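Local coordinates for coronin (Toxoplasma gondii, PDB 4OZU), which probably binds actin filaments, a role of the whole protein, of which this chain is the WD40 beta-propeller domain, at residues Q33-G38 with A218-W223; D200-Q205 with G382-I387; Q243-A248 with S269-I274. One frame throughout, in Å; residues are numbered along the deposited sequence. Where two conformers were deposited one is given.

Contact 1: Q33-G38 with A218-W223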
ATOM      1  N   GLN A  33       2.849  16.497   5.613  1.00 43.31           N
ATOM      2  CA  GLN A  33       1.582  15.926   5.170  1.00 45.19           C
ATOM      3  C   GLN A  33       1.691  15.416   3.739  1.00 43.61           C
ATOM      4  O   GLN A  33       2.280  16.077   2.882  1.00 45.05           O
ATOM      5  CB  GLN A  33       0.456  16.958   5.273  1.00 47.48           C
ATOM      6  CG  GLN A  33       0.308  17.592   6.659  1.00 55.51           C
ATOM      7  CD  GLN A  33      -0.095  16.593   7.734  1.00 85.92           C
ATOM      8  OE1 GLN A  33      -0.443  15.450   7.440  1.00129.72           O
ATOM      9  NE2 GLN A  33      -0.050  17.026   8.991  1.00 67.33           N
ATOM     10  N   THR A  34       1.119  14.239   3.493  1.00 40.61           N
ATOM     11  CA  THR A  34       1.089  13.642   2.160  1.00 40.77           C
ATOM     12  C   THR A  34      -0.271  12.987   1.896  1.00 39.79           C
ATOM     13  O   THR A  34      -1.133  12.957   2.778  1.00 37.26           O
ATOM     14  CB  THR A  34       2.201  12.586   1.979  1.00 45.41           C
ATOM     15  OG1 THR A  34       1.981  11.489   2.874  1.00 50.44           O
ATOM     16  CG2 THR A  34       3.570  13.192   2.246  1.00 65.10           C
ATOM     17  N   GLU A  35      -0.461  12.474   0.682  1.00 35.32           N
ATOM     18  CA  GLU A  35      -1.676  11.736   0.340  1.00 32.53           C
ATOM     19  C   GLU A  35      -1.400  10.239   0.261  1.00 30.34           C
ATOM     20  O   GLU A  35      -2.127   9.508  -0.406  1.00 32.29           O
ATOM     21  CB  GLU A  35      -2.258  12.237  -0.986  1.00 44.13           C
ATOM     22  CG  GLU A  35      -2.846  13.642  -0.913  1.00 70.55           C
ATOM     23  CD  GLU A  35      -4.139  13.709  -0.115  1.00 50.85           C
ATOM     24  OE1 GLU A  35      -4.702  12.643   0.218  1.00 38.64           O
ATOM     25  OE2 GLU A  35      -4.594  14.834   0.178  1.00 58.18           O
ATOM     26  N   SER A  36      -0.359   9.782   0.953  1.00 29.41           N
ATOM     27  CA  SER A  36      -0.041   8.352   1.013  1.00 27.54           C
ATOM     28  C   SER A  36       0.225   7.915   2.458  1.00 26.88           C
ATOM     29  O   SER A  36       0.305   8.753   3.356  1.00 32.80           O
ATOM     30  CB  SER A  36       1.168   8.032   0.133  1.00 45.33           C
ATOM     31  OG  SER A  36       2.376   8.405   0.766  1.00 37.58           O
ATOM     32  N   CYS A  37       0.356   6.609   2.681  1.00 25.40           N
ATOM     33  CA  CYS A  37       0.502   6.091   4.041  1.00 24.84           C
ATOM     34  C   CYS A  37       1.806   6.588   4.691  1.00 28.68           C
ATOM     35  O   CYS A  37       1.858   6.767   5.906  1.00 28.99           O
ATOM     36  CB  CYS A  37       0.426   4.560   4.054  1.00 24.30           C
ATOM     37  SG  CYS A  37       1.547   3.704   2.935  1.00 29.12           S
ATOM     38  N   GLY A  38       2.836   6.834   3.883  1.00 35.04           N
ATOM     39  CA  GLY A  38       4.025   7.535   4.347  1.00 36.76           C
ATOM     40  C   GLY A  38       5.294   6.703   4.379  1.00 41.32           C
ATOM     41  O   GLY A  38       6.383   7.217   4.123  1.00 31.48           O
ATOM     42  N   ALA A 218     -11.444  13.597   1.823  1.00 34.74           N
ATOM     43  CA  ALA A 218     -10.840  12.703   0.841  1.00 36.36           C
ATOM     44  C   ALA A 218     -11.292  11.250   0.934  1.00 33.53           C
ATOM     45  O   ALA A 218     -11.278  10.647   2.015  1.00 29.70           O
ATOM     46  CB  ALA A 218      -9.321  12.759   0.967  1.00 32.09           C
ATOM     47  N   CYS A 219     -11.682  10.705  -0.221  0.69 26.57           N
ATOM     48  CA  CYS A 219     -11.962   9.279  -0.375  0.69 30.47           C
ATOM     49  C   CYS A 219     -10.683   8.531  -0.737  0.69 27.27           C
ATOM     50  O   CYS A 219      -9.803   9.086  -1.399  0.69 28.36           O
ATOM     51  CB  CYS A 219     -13.020   9.046  -1.455  0.69 27.94           C
ATOM     52  SG  CYS A 219     -14.552   9.950  -1.195  0.69 40.83           S
ATOM     53  N   LYS A 220     -10.576   7.282  -0.291  1.00 22.44           N
ATOM     54  CA  LYS A 220      -9.406   6.460  -0.581  1.00 21.81           C
ATOM     55  C   LYS A 220      -9.904   5.095  -1.007  1.00 25.16           C
ATOM     56  O   LYS A 220     -10.954   4.662  -0.550  1.00 22.77           O
ATOM     57  CB  LYS A 220      -8.497   6.339   0.648  1.00 22.11           C
ATOM     58  CG  LYS A 220      -7.985   7.658   1.207  1.00 26.61           C
ATOM     59  CD  LYS A 220      -6.814   8.198   0.402  1.00 25.17           C
ATOM     60  CE  LYS A 220      -6.360   9.547   0.933  1.00 24.52           C
ATOM     61  NZ  LYS A 220      -5.160  10.089   0.225  1.00 33.66           N
ATOM     62  N   CYS A 221      -9.164   4.410  -1.871  1.00 20.06           N
ATOM     63  CA  CYS A 221      -9.589   3.091  -2.310  1.00 16.67           C
ATOM     64  C   CYS A 221      -8.466   2.071  -2.266  1.00 15.46           C
ATOM     65  O   CYS A 221      -7.294   2.408  -2.145  1.00 19.34           O
ATOM     66  CB  CYS A 221     -10.162   3.143  -3.728  1.00 18.02           C
ATOM     67  SG  CYS A 221      -8.916   3.306  -5.054  1.00 24.10           S
ATOM     68  N   THR A 222      -8.867   0.809  -2.324  1.00 16.54           N
ATOM     69  CA  THR A 222      -7.962  -0.282  -2.620  1.00 16.30           C
ATOM     70  C   THR A 222      -8.799  -1.423  -3.197  1.00 24.48           C
ATOM     71  O   THR A 222     -10.019  -1.445  -3.035  1.00 22.04           O
ATOM     72  CB  THR A 222      -7.186  -0.741  -1.382  1.00 23.25           C
ATOM     73  OG1 THR A 222      -6.084  -1.564  -1.786  1.00 24.12           O
ATOM     74  CG2 THR A 222      -8.084  -1.502  -0.431  1.00 19.16           C
ATOM     75  N   TRP A 223      -8.152  -2.365  -3.870  1.00 19.46           N
ATOM     76  CA  TRP A 223      -8.858  -3.506  -4.424  1.00 18.86           C
ATOM     77  C   TRP A 223      -9.022  -4.587  -3.370  1.00 17.76           C
ATOM     78  O   TRP A 223      -8.169  -4.737  -2.498  1.00 22.16           O
ATOM     79  CB  TRP A 223      -8.113  -4.059  -5.633  1.00 17.72           C
ATOM     80  CG  TRP A 223      -8.232  -3.185  -6.816  1.00 17.56           C
ATOM     81  CD1 TRP A 223      -7.508  -2.066  -7.077  1.00 19.83           C
ATOM     82  CD2 TRP A 223      -9.135  -3.351  -7.917  1.00 15.83           C
ATOM     83  NE1 TRP A 223      -7.898  -1.516  -8.277  1.00 18.51           N
ATOM     84  CE2 TRP A 223      -8.899  -2.287  -8.811  1.00 16.97           C
ATOM     85  CE3 TRP A 223     -10.115  -4.294  -8.236  1.00 17.57           C
ATOM     86  CZ2 TRP A 223      -9.604  -2.140 -10.000  1.00 22.13           C
ATOM     87  CZ3 TRP A 223     -10.819  -4.142  -9.421  1.00 18.69           C
ATOM     88  CH2 TRP A 223     -10.559  -3.073 -10.286  1.00 21.95           C
TER

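Contact 2: D200-Q205 with G382-I387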
ATOM      1  N   ASP A 200      -8.557   1.080 -17.411  1.00 24.03           N
ATOM      2  CA  ASP A 200      -7.892   0.009 -18.148  1.00 22.49           C
ATOM      3  C   ASP A 200      -6.704   0.600 -18.911  1.00 22.44           C
ATOM      4  O   ASP A 200      -6.888   1.258 -19.936  1.00 25.78           O
ATOM      5  CB  ASP A 200      -8.876  -0.670 -19.104  1.00 22.77           C
ATOM      6  CG  ASP A 200      -8.276  -1.882 -19.821  1.00 26.63           C
ATOM      7  OD1 ASP A 200      -7.055  -1.900 -20.086  1.00 24.84           O
ATOM      8  OD2 ASP A 200      -9.046  -2.816 -20.131  1.00 32.37           O
ATOM      9  N   PRO A 201      -5.478   0.380 -18.412  1.00 21.52           N
ATOM     10  CA  PRO A 201      -4.331   1.026 -19.068  1.00 22.35           C
ATOM     11  C   PRO A 201      -4.010   0.486 -20.458  1.00 24.65           C
ATOM     12  O   PRO A 201      -3.562   1.246 -21.311  1.00 26.68           O
ATOM     13  CB  PRO A 201      -3.176   0.746 -18.112  1.00 18.74           C
ATOM     14  CG  PRO A 201      -3.599  -0.469 -17.336  1.00 20.66           C
ATOM     15  CD  PRO A 201      -5.082  -0.358 -17.201  1.00 23.49           C
ATOM     16  N   ARG A 202      -4.217  -0.804 -20.688  1.00 22.83           N
ATOM     17  CA  ARG A 202      -3.915  -1.376 -21.993  1.00 24.25           C
ATOM     18  C   ARG A 202      -4.899  -0.884 -23.058  1.00 23.40           C
ATOM     19  O   ARG A 202      -4.584  -0.889 -24.248  1.00 26.75           O
ATOM     20  CB  ARG A 202      -3.912  -2.901 -21.915  1.00 22.13           C
ATOM     21  CG  ARG A 202      -2.674  -3.441 -21.206  1.00 21.13           C
ATOM     22  CD  ARG A 202      -2.707  -4.928 -21.018  1.00 21.65           C
ATOM     23  NE  ARG A 202      -3.794  -5.327 -20.135  1.00 23.88           N
ATOM     24  CZ  ARG A 202      -4.018  -6.579 -19.758  1.00 21.85           C
ATOM     25  NH1 ARG A 202      -3.233  -7.559 -20.191  1.00 23.50           N
ATOM     26  NH2 ARG A 202      -5.032  -6.849 -18.960  1.00 20.56           N
ATOM     27  N   ALA A 203      -6.079  -0.449 -22.625  1.00 27.73           N
ATOM     28  CA  ALA A 203      -7.070   0.140 -23.527  1.00 30.15           C
ATOM     29  C   ALA A 203      -7.004   1.664 -23.471  1.00 31.97           C
ATOM     30  O   ALA A 203      -7.620   2.351 -24.291  1.00 30.48           O
ATOM     31  CB  ALA A 203      -8.463  -0.343 -23.166  1.00 28.53           C
ATOM     32  N   ALA A 204      -6.258   2.173 -22.491  1.00 30.63           N
ATOM     33  CA  ALA A 204      -6.120   3.605 -22.250  1.00 33.38           C
ATOM     34  C   ALA A 204      -7.478   4.281 -22.099  1.00 52.56           C
ATOM     35  O   ALA A 204      -7.723   5.330 -22.693  1.00 37.16           O
ATOM     36  CB  ALA A 204      -5.323   4.254 -23.375  1.00 34.72           C
ATOM     37  N   GLN A 205      -8.363   3.684 -21.306  1.00 31.69           N
ATOM     38  CA  GLN A 205      -9.703   4.234 -21.152  1.00 39.08           C
ATOM     39  C   GLN A 205     -10.267   4.039 -19.751  1.00 28.04           C
ATOM     40  O   GLN A 205      -9.876   3.126 -19.013  1.00 27.11           O
ATOM     41  CB  GLN A 205     -10.647   3.620 -22.198  1.00 52.06           C
ATOM     42  CG  GLN A 205     -10.993   2.160 -21.983  1.00 54.43           C
ATOM     43  CD  GLN A 205     -11.759   1.563 -23.159  1.00 56.16           C
ATOM     44  OE1 GLN A 205     -11.691   2.065 -24.281  1.00 62.22           O
ATOM     45  NE2 GLN A 205     -12.493   0.486 -22.901  1.00 48.98           N
ATOM     46  N   GLY A 382      -2.184  -9.043 -24.022  1.00 26.12           N
ATOM     47  CA  GLY A 382      -3.527  -9.228 -23.495  1.00 34.14           C
ATOM     48  C   GLY A 382      -3.667 -10.368 -22.500  1.00 30.91           C
ATOM     49  O   GLY A 382      -4.782 -10.754 -22.139  1.00 34.22           O
ATOM     50  N   GLU A 383      -2.543 -10.910 -22.047  1.00 28.72           N
ATOM     51  CA  GLU A 383      -2.571 -12.008 -21.092  1.00 31.19           C
ATOM     52  C   GLU A 383      -2.994 -11.519 -19.722  1.00 25.39           C
ATOM     53  O   GLU A 383      -2.723 -10.372 -19.344  1.00 23.18           O
ATOM     54  CB  GLU A 383      -1.203 -12.685 -20.997  1.00 32.50           C
ATOM     55  CG  GLU A 383      -0.785 -13.409 -22.269  1.00 43.22           C
ATOM     56  CD  GLU A 383       0.590 -14.042 -22.154  1.00 96.30           C
ATOM     57  OE1 GLU A 383       0.881 -14.649 -21.100  1.00 98.42           O
ATOM     58  OE2 GLU A 383       1.379 -13.926 -23.114  1.00107.96           O
ATOM     59  N   ASN A 384      -3.667 -12.401 -18.986  1.00 24.16           N
ATOM     60  CA  ASN A 384      -4.000 -12.163 -17.587  1.00 23.75           C
ATOM     61  C   ASN A 384      -3.715 -13.406 -16.759  1.00 28.89           C
ATOM     62  O   ASN A 384      -4.635 -14.078 -16.295  1.00 28.28           O
ATOM     63  CB  ASN A 384      -5.462 -11.756 -17.422  1.00 26.09           C
ATOM     64  CG  ASN A 384      -5.780 -10.443 -18.101  1.00 30.43           C
ATOM     65  OD1 ASN A 384      -5.318  -9.383 -17.681  1.00 24.25           O
ATOM     66  ND2 ASN A 384      -6.572 -10.507 -19.160  1.00 32.12           N
ATOM     67  N   LYS A 385      -2.435 -13.711 -16.589  1.00 24.99           N
ATOM     68  CA  LYS A 385      -2.023 -14.824 -15.745  1.00 27.26           C
ATOM     69  C   LYS A 385      -2.096 -14.407 -14.281  1.00 19.79           C
ATOM     70  O   LYS A 385      -1.550 -13.369 -13.896  1.00 23.05           O
ATOM     71  CB  LYS A 385      -0.604 -15.278 -16.101  1.00 22.11           C
ATOM     72  CG  LYS A 385      -0.380 -15.591 -17.579  1.00 46.00           C
ATOM     73  CD  LYS A 385      -1.069 -16.879 -18.002  1.00 98.18           C
ATOM     74  CE  LYS A 385      -0.695 -17.266 -19.429  1.00107.43           C
ATOM     75  NZ  LYS A 385      -1.139 -16.259 -20.434  1.00104.96           N
ATOM     76  N   ALA A 386      -2.759 -15.222 -13.463  1.00 23.79           N
ATOM     77  CA  ALA A 386      -2.902 -14.936 -12.038  1.00 25.46           C
ATOM     78  C   ALA A 386      -1.535 -14.827 -11.373  1.00 21.43           C
ATOM     79  O   ALA A 386      -0.580 -15.468 -11.819  1.00 20.67           O
ATOM     80  CB  ALA A 386      -3.735 -16.016 -11.363  1.00 25.61           C
ATOM     81  N   ILE A 387      -1.433 -14.011 -10.324  1.00 23.44           N
ATOM     82  CA  ILE A 387      -0.148 -13.815  -9.661  1.00 22.62           C
ATOM     83  C   ILE A 387       0.417 -15.145  -9.180  1.00 22.42           C
ATOM     84  O   ILE A 387      -0.319 -16.093  -8.865  1.00 24.17           O
ATOM     85  CB  ILE A 387      -0.231 -12.843  -8.460  1.00 23.39           C
ATOM     86  CG1 ILE A 387      -1.259 -13.311  -7.422  1.00 21.79           C
ATOM     87  CG2 ILE A 387      -0.547 -11.435  -8.936  1.00 23.19           C
ATOM     88  CD1 ILE A 387      -0.981 -12.754  -6.031  1.00 23.56           C
TER

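Contact 3: Q243-A248 with S269-I274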
ATOM      1  N   GLN A 243     -20.379  14.247   7.198  1.00 33.75           N
ATOM      2  CA  GLN A 243     -18.936  14.162   7.442  1.00 41.27           C
ATOM      3  C   GLN A 243     -18.539  13.042   8.405  1.00 41.03           C
ATOM      4  O   GLN A 243     -17.456  13.081   8.990  1.00 50.03           O
ATOM      5  CB  GLN A 243     -18.408  15.502   7.967  1.00 41.23           C
ATOM      6  CG  GLN A 243     -18.570  16.647   6.979  1.00 42.31           C
ATOM      7  CD  GLN A 243     -17.621  16.538   5.797  1.00 80.71           C
ATOM      8  OE1 GLN A 243     -16.865  15.574   5.678  1.00118.05           O
ATOM      9  NE2 GLN A 243     -17.654  17.532   4.920  1.00 81.45           N
ATOM     10  N   GLU A 244     -19.397  12.038   8.557  1.00 38.19           N
ATOM     11  CA  GLU A 244     -19.023  10.839   9.301  1.00 34.75           C
ATOM     12  C   GLU A 244     -18.154   9.956   8.410  1.00 32.29           C
ATOM     13  O   GLU A 244     -18.295   9.984   7.191  1.00 27.76           O
ATOM     14  CB  GLU A 244     -20.258  10.071   9.789  1.00 43.67           C
ATOM     15  CG  GLU A 244     -21.056   9.315   8.719  1.00 48.65           C
ATOM     16  CD  GLU A 244     -22.114  10.175   8.045  1.00 71.73           C
ATOM     17  OE1 GLU A 244     -21.819  11.342   7.706  1.00 40.97           O
ATOM     18  OE2 GLU A 244     -23.249   9.681   7.860  1.00 87.20           O
ATOM     19  N   ARG A 245     -17.259   9.173   9.005  1.00 29.15           N
ATOM     20  CA  ARG A 245     -16.414   8.280   8.215  1.00 27.09           C
ATOM     21  C   ARG A 245     -17.166   6.990   7.909  1.00 26.08           C
ATOM     22  O   ARG A 245     -17.815   6.408   8.779  1.00 28.80           O
ATOM     23  CB  ARG A 245     -15.091   7.988   8.937  1.00 27.29           C
ATOM     24  CG  ARG A 245     -14.293   9.260   9.228  1.00 28.31           C
ATOM     25  CD  ARG A 245     -12.816   9.011   9.510  1.00 28.04           C
ATOM     26  NE  ARG A 245     -12.592   8.275  10.747  1.00 31.36           N
ATOM     27  CZ  ARG A 245     -11.408   8.152  11.338  1.00 29.98           C
ATOM     28  NH1 ARG A 245     -10.335   8.726  10.807  1.00 30.22           N
ATOM     29  NH2 ARG A 245     -11.300   7.468  12.470  1.00 31.42           N
ATOM     30  N   GLU A 246     -17.087   6.565   6.655  1.00 23.83           N
ATOM     31  CA  GLU A 246     -17.842   5.415   6.188  1.00 23.04           C
ATOM     32  C   GLU A 246     -17.061   4.650   5.132  1.00 23.36           C
ATOM     33  O   GLU A 246     -15.996   5.079   4.698  1.00 26.25           O
ATOM     34  CB  GLU A 246     -19.188   5.861   5.624  1.00 28.29           C
ATOM     35  CG  GLU A 246     -19.057   6.892   4.522  1.00 30.47           C
ATOM     36  CD  GLU A 246     -20.396   7.344   3.983  1.00 30.08           C
ATOM     37  OE1 GLU A 246     -21.345   7.482   4.784  1.00 27.11           O
ATOM     38  OE2 GLU A 246     -20.500   7.549   2.756  1.00 25.34           O
ATOM     39  N   MET A 247     -17.606   3.523   4.701  0.77 21.39           N
ATOM     40  CA  MET A 247     -16.929   2.683   3.729  0.77 21.97           C
ATOM     41  C   MET A 247     -17.927   2.013   2.809  0.77 22.70           C
ATOM     42  O   MET A 247     -19.116   1.928   3.120  0.77 21.82           O
ATOM     43  CB  MET A 247     -16.090   1.620   4.431  0.77 24.33           C
ATOM     44  CG  MET A 247     -16.904   0.731   5.339  0.77 20.76           C
ATOM     45  SD  MET A 247     -15.892  -0.398   6.310  0.77 25.38           S
ATOM     46  CE  MET A 247     -17.124  -1.078   7.418  0.77 22.78           C
ATOM     47  N   ALA A 248     -17.427   1.530   1.680  1.00 20.31           N
ATOM     48  CA  ALA A 248     -18.265   0.862   0.703  1.00 19.60           C
ATOM     49  C   ALA A 248     -17.482  -0.194  -0.054  1.00 21.77           C
ATOM     50  O   ALA A 248     -16.273  -0.062  -0.256  1.00 21.96           O
ATOM     51  CB  ALA A 248     -18.860   1.865  -0.264  1.00 21.10           C
ATOM     52  N   SER A 269      -9.786  12.179  10.141  1.00 31.97           N
ATOM     53  CA  SER A 269      -8.751  11.825   9.173  1.00 35.43           C
ATOM     54  C   SER A 269      -9.269  10.911   8.072  1.00 33.24           C
ATOM     55  O   SER A 269     -10.006   9.964   8.350  1.00 30.54           O
ATOM     56  CB  SER A 269      -7.579  11.139   9.876  1.00 38.88           C
ATOM     57  OG  SER A 269      -6.905  12.038  10.743  1.00 84.61           O
ATOM     58  N   PRO A 270      -8.876  11.179   6.814  1.00 28.61           N
ATOM     59  CA  PRO A 270      -9.148  10.164   5.795  1.00 25.75           C
ATOM     60  C   PRO A 270      -8.545   8.823   6.191  1.00 26.45           C
ATOM     61  O   PRO A 270      -7.492   8.780   6.834  1.00 29.92           O
ATOM     62  CB  PRO A 270      -8.484  10.732   4.538  1.00 29.53           C
ATOM     63  CG  PRO A 270      -8.485  12.202   4.748  1.00 34.34           C
ATOM     64  CD  PRO A 270      -8.319  12.411   6.229  1.00 32.10           C
ATOM     65  N   LEU A 271      -9.238   7.751   5.842  1.00 23.59           N
ATOM     66  CA  LEU A 271      -8.810   6.406   6.198  1.00 22.69           C
ATOM     67  C   LEU A 271      -8.165   5.696   5.016  1.00 25.36           C
ATOM     68  O   LEU A 271      -8.754   5.594   3.938  1.00 26.22           O
ATOM     69  CB  LEU A 271      -9.994   5.588   6.715  1.00 23.60           C
ATOM     70  CG  LEU A 271     -10.540   6.022   8.080  1.00 28.02           C
ATOM     71  CD1 LEU A 271     -11.882   5.371   8.354  1.00 24.62           C
ATOM     72  CD2 LEU A 271      -9.558   5.708   9.195  1.00 27.33           C
ATOM     73  N   TYR A 272      -6.939   5.232   5.232  1.00 20.96           N
ATOM     74  CA  TYR A 272      -6.231   4.402   4.267  1.00 20.16           C
ATOM     75  C   TYR A 272      -6.611   2.948   4.477  1.00 22.07           C
ATOM     76  O   TYR A 272      -6.380   2.404   5.561  1.00 25.06           O
ATOM     77  CB  TYR A 272      -4.716   4.580   4.408  1.00 20.07           C
ATOM     78  CG  TYR A 272      -4.257   5.943   3.957  1.00 21.82           C
ATOM     79  CD1 TYR A 272      -3.918   6.172   2.629  1.00 23.25           C
ATOM     80  CD2 TYR A 272      -4.198   7.010   4.845  1.00 25.81           C
ATOM     81  CE1 TYR A 272      -3.519   7.419   2.201  1.00 24.09           C
ATOM     82  CE2 TYR A 272      -3.794   8.265   4.423  1.00 30.67           C
ATOM     83  CZ  TYR A 272      -3.463   8.460   3.097  1.00 34.04           C
ATOM     84  OH  TYR A 272      -3.065   9.696   2.661  1.00 34.13           O
ATOM     85  N   PRO A 273      -7.211   2.319   3.455  1.00 20.52           N
ATOM     86  CA  PRO A 273      -7.514   0.888   3.526  1.00 17.00           C
ATOM     87  C   PRO A 273      -6.331   0.036   3.084  1.00 18.98           C
ATOM     88  O   PRO A 273      -5.725   0.316   2.048  1.00 21.61           O
ATOM     89  CB  PRO A 273      -8.692   0.737   2.562  1.00 21.75           C
ATOM     90  CG  PRO A 273      -8.434   1.772   1.519  1.00 24.28           C
ATOM     91  CD  PRO A 273      -7.749   2.924   2.221  1.00 21.28           C
ATOM     92  N   ILE A 274      -6.009  -0.983   3.882  1.00 20.74           N
ATOM     93  CA  ILE A 274      -4.957  -1.943   3.567  1.00 20.49           C
ATOM     94  C   ILE A 274      -5.552  -3.342   3.520  1.00 17.82           C
ATOM     95  O   ILE A 274      -6.071  -3.826   4.529  1.00 21.30           O
ATOM     96  CB  ILE A 274      -3.823  -1.907   4.614  1.00 22.32           C
ATOM     97  CG1 ILE A 274      -3.218  -0.500   4.704  1.00 31.35           C
ATOM     98  CG2 ILE A 274      -2.758  -2.942   4.297  1.00 25.72           C
ATOM     99  CD1 ILE A 274      -2.600   0.008   3.415  1.00 45.00           C
TER

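Contact 1: Q33-G38 with A218-W223
E35 and K220 meet through a short salt bridge that ties the loop between strands 16-25 and 40-41 to a propeller blade. Nearly all of the 103 Å² buried here belongs to these two residues. Their side chains cross at about a right angle, with the lysine ammonium at the meeting point. K220 NZ lies 2.6 Å from E35 OE1 and reaches that oxygen nearly end-on, along the line of the CD-OE1 bond. The same nitrogen makes a longer, weak hydrogen bond of 3.2 Å to the backbone O of E35, so one residue offers the ammonium both a charged and a neutral oxygen. In E35, CG lies anti to the carbonyl carbon, and a bend at chi2 (-71°) leaves OE1 and the backbone O both within reach of NZ. The lysine bends at its own chi2 (-79°) and then runs fully extended to NZ, with CE passing 3.6 Å from E35 OE1. L176 O also bonds to K220 NZ, and Y272 OH is a probable further partner, so this buried ammonium is gripped from several sources. The E35 carboxylate probably favours the charged form of the lysine. Within the loop, T34 OG1 bonds weakly to S36 O, 3.2 Å away.

K220 opens strand 220-223, the first strand of its four-stranded blade and, in the usual WD40 order, the one nearest the central axis. E35 and A218 both rest on L176 of strand 175-180. Further along the loop, S36 OG bonds to Q83 O of strand 82-87, and C37 makes a backbone bond to F317 of strand 317-319; the loop therefore links first strands of several blades.

Contact 2: D200-Q205 with G382-I387
R202 reaches from a beta-hairpin turn to the backbone O of E383 and the side-chain amide of N384, making a polar contact at the surface of the seven-bladed WD40 propeller. The turn joins strands 195-200 and 205-211, the last two strands of one blade, and is closed by a G1 beta bulge in which A204 and Q205 both face D200. Its partner is the loop that follows helix 376-380, where G382, with positive phi, ends the helix in a Schellman motif.

The guanidinium offers its edge to this loop. NH1 donates to E383 O at 3.0 Å, and NH2 donates to N384 OD1 at 2.9 Å with an almost straight N-H...O angle of 164°. Both acceptors lie close to the guanidinium plane, and N384 OD1 receives its proton on a lone pair, in the plane of its own carbonyl. The amide nevertheless stands nearly perpendicular to the guanidinium, the two planes being 89° apart. A bend at chi3 (-64°) turns the otherwise extended arginine chain so that both nitrogens can be used. NH1 is shared, bonding also to W379 O, while the W379 ring makes a cation-pi contact with the same group; the hydrogen bonds at its edge and the ring contact together fix the guanidinium's rotation against the end of the helix, whose dipole would probably favour the positive charge.

Each segment also has an internal brace. K385 NZ forms a 2.7 Å salt bridge with E383 OE1, and in the turn D200 OD1 accepts from A203 N at 3.1 Å, an Asx motif.

Contact 3: Q243-A248 with S269-I274
R245 lies over L271 and bonds to S269, joining two adjacent blades of the WD40 propeller: strand 245-251 is third in its blade, strand 271-275 the first of the next. The arginine chain crosses the leucine at about a right angle. CB touches L271 CD1 at 4.2 Å. CD touches that methyl at 3.9 Å and, at roughly a right angle to it, S269 O at 3.2 Å. The chain then bends at chi3 (-67°). NE passes 3.8 Å from L271 CD1 and forms a salt bridge with D265. Beyond it, the other leucine methyl, CD2, sits over one face of the guanidinium, nearer its outer nitrogen NH1 (3.5 Å) than its centre, CZ (3.7 Å); NH2 is nearest the same methyl, at 4.1 Å. The charged group is thus covered by a methyl on one face and hydrogen-bonded at its edge. NH1 carries a second salt bridge, to D289, so two acidic residues probably balance the charge of this buried arginine. S269 OG bonds to K287 O. At the tip, R245 NH1 donates to S269 O, 2.8 Å away and close to the guanidinium plane, with an N-H...O angle of 160°.

How the contacts relate
Contact 3 is buried, contact 1 partly so, and contact 2 lies at the surface, its centre about 24 Å from that of contact 1 and about 28 Å from that of contact 3. Contacts 1 and 3 have centres about 10 Å apart and share the blade that holds strands 220-223 and 245-251. Y272 joins them directly: its OH lies 3.2 Å from both E35 O and K220 NZ, each a probable hydrogen bond. In every contact a basic side chain does the reaching. The two inner ones pair it with carboxylates, and R245 alone adds aliphatic cover across the segments; at the surface, R202 uses neutral oxygens and an aromatic ring instead.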